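Local coordinates for BLUF domain-containing protein (Acinetobacter baumannii, PDB 6W6Z) that probably senses blue light through its BLUF domain, which binds flavin mononucleotide, at residues A[105-109]-A[110-114]. Numbering follows the deposited sequence.
Sequences TFFLN and MGENT
The carbonyl oxygen of Phe-107 is gripped by two backbone amides: Glu-112 N bonds to Phe-107 O at 3.0 Å, and Met-110 N adds a weak bond. Met-110 N makes its better bond with the preceding carbonyl, Phe-106 O, at 3.3 Å and an N-H...O angle of 141°, in the ordinary i+4 helical pattern. Gly-111 N donates to Leu-108 O at 3.1 Å from well above that carbonyl's plane. The paired bonds from Glu-112 and Gly-111 make a Schellman motif that ends helix 101-109 and begins the surface loop toward helix 125-134, away from the flavin. Gly-111 is its C-prime residue at positive phi (95°), where the carbonyl oxygen of Met-110 would jam against any CB. As the chain doubles back, Leu-108 CA makes a CA-H...O contact of 3.5 Å with Glu-112 O.

Side chains add apolar packing. With CG lodged between its backbone N and carbonyl carbon (chi1 67°) and the chain extended beyond, Met-110 brings its methyl end between the rings of Phe-106 and Phe-107. Its SD lies 4.7 Å from the Phe-106 ring centroid in an oblique Met-aromatic contact, while Met-110 CE touches Phe-106 CE2 at 3.8 Å. Glu-112 CB meets the edge of the Phe-107 ring, and Leu-119 packs on Glu-112 and Thr-114. Chemically, the Schellman bonds give Phe-107 O and Leu-108 O amide donors at the helix end, whereas Thr-114 O, buried 3.3 Å from Phe-107 CD1, has no hydrogen-bond partner.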
loop_
_atom_site.group_PDB
_atom_site.type_symbol
_atom_site.label_atom_id
_atom_site.label_comp_id
_atom_site.label_asym_id
_atom_site.label_seq_id
_atom_site.Cartn_x
_atom_site.Cartn_y
_atom_site.Cartn_z
ATOM N N THR A 105 6.843 16.656 -5.157
ATOM C CA THR A 105 6.571 18.081 -4.803
ATOM C C THR A 105 5.988 18.182 -3.384
ATOM O O THR A 105 6.434 19.021 -2.605
ATOM C CB THR A 105 5.720 18.767 -5.867
ATOM O OG1 THR A 105 6.510 18.720 -7.050
ATOM C CG2 THR A 105 5.374 20.189 -5.481
ATOM N N PHE A 106 5.091 17.274 -3.010
ATOM C CA PHE A 106 4.483 17.244 -1.666
ATOM C C PHE A 106 5.552 17.096 -0.580
ATOM O O PHE A 106 5.575 17.859 0.445
ATOM C CB PHE A 106 3.443 16.134 -1.650
ATOM C CG PHE A 106 2.874 15.883 -0.289
ATOM C CD1 PHE A 106 2.096 16.858 0.318
ATOM C CD2 PHE A 106 3.162 14.721 0.393
ATOM C CE1 PHE A 106 1.553 16.628 1.569
ATOM C CE2 PHE A 106 2.632 14.506 1.656
ATOM C CZ PHE A 106 1.809 15.449 2.219
ATOM N N PHE A 107 6.451 16.136 -0.784
ATOM C CA PHE A 107 7.509 15.787 0.185
ATOM C C PHE A 107 8.466 16.980 0.309
ATOM O O PHE A 107 8.795 17.409 1.442
ATOM C CB PHE A 107 8.198 14.488 -0.250
ATOM C CG PHE A 107 7.574 13.225 0.284
ATOM C CD1 PHE A 107 7.991 12.692 1.490
ATOM C CD2 PHE A 107 6.600 12.530 -0.423
ATOM C CE1 PHE A 107 7.442 11.522 2.000
ATOM C CE2 PHE A 107 6.054 11.355 0.090
ATOM C CZ PHE A 107 6.475 10.851 1.296
ATOM N N LEU A 108 8.924 17.496 -0.825
ATOM C CA LEU A 108 9.932 18.579 -0.859
ATOM C C LEU A 108 9.348 19.859 -0.250
ATOM O O LEU A 108 10.112 20.580 0.449
ATOM C CB LEU A 108 10.399 18.820 -2.295
ATOM C CG LEU A 108 11.280 17.733 -2.892
ATOM C CD1 LEU A 108 11.356 17.912 -4.408
ATOM C CD2 LEU A 108 12.673 17.728 -2.289
ATOM N N ASN A 109 8.057 20.131 -0.487
ATOM C CA ASN A 109 7.444 21.397 -0.023
ATOM C C ASN A 109 7.315 21.379 1.482
ATOM O O ASN A 109 7.298 22.485 2.037
ATOM C CB ASN A 109 6.055 21.642 -0.605
ATOM C CG ASN A 109 6.138 22.286 -1.963
ATOM O OD1 ASN A 109 7.182 22.801 -2.337
ATOM N ND2 ASN A 109 5.061 22.215 -2.724
ATOM N N MET A 110 7.205 20.192 2.106
ATOM C CA MET A 110 7.133 20.134 3.588
ATOM C C MET A 110 8.494 19.816 4.203
ATOM O O MET A 110 8.536 19.610 5.431
ATOM C CB MET A 110 6.065 19.153 4.068
ATOM C CG MET A 110 6.339 17.716 3.772
ATOM S SD MET A 110 5.086 16.716 4.647
ATOM C CE MET A 110 5.545 15.097 4.045
ATOM N N GLY A 111 9.567 19.845 3.404
ATOM C CA GLY A 111 10.951 19.849 3.921
ATOM C C GLY A 111 11.603 18.475 4.007
ATOM O O GLY A 111 12.680 18.387 4.592
ATOM N N GLU A 112 11.010 17.444 3.410
ATOM C CA GLU A 112 11.660 16.114 3.307
ATOM C C GLU A 112 12.536 16.110 2.058
ATOM O O GLU A 112 12.166 16.730 1.055
ATOM C CB GLU A 112 10.606 15.016 3.284
ATOM C CG GLU A 112 9.694 15.021 4.496
ATOM C CD GLU A 112 10.371 15.024 5.851
ATOM O OE1 GLU A 112 9.732 15.470 6.789
ATOM O OE2 GLU A 112 11.502 14.561 5.964
ATOM N N ASN A 113 13.669 15.433 2.118
ATOM C CA ASN A 113 14.552 15.280 0.940
ATOM C C ASN A 113 14.595 13.807 0.518
ATOM O O ASN A 113 15.375 13.519 -0.381
ATOM C CB ASN A 113 15.944 15.831 1.232
ATOM C CG ASN A 113 16.700 15.019 2.256
ATOM O OD1 ASN A 113 16.100 14.285 3.034
ATOM N ND2 ASN A 113 18.020 15.127 2.225
ATOM N N THR A 114 13.782 12.927 1.111
ATOM C CA THR A 114 13.497 11.576 0.560
ATOM C C THR A 114 11.985 11.395 0.455
ATOM O O THR A 114 11.244 12.196 0.976
ATOM C CB THR A 114 14.173 10.465 1.367
ATOM O OG1 THR A 114 13.602 10.411 2.681
ATOM C CG2 THR A 114 15.671 10.665 1.456
#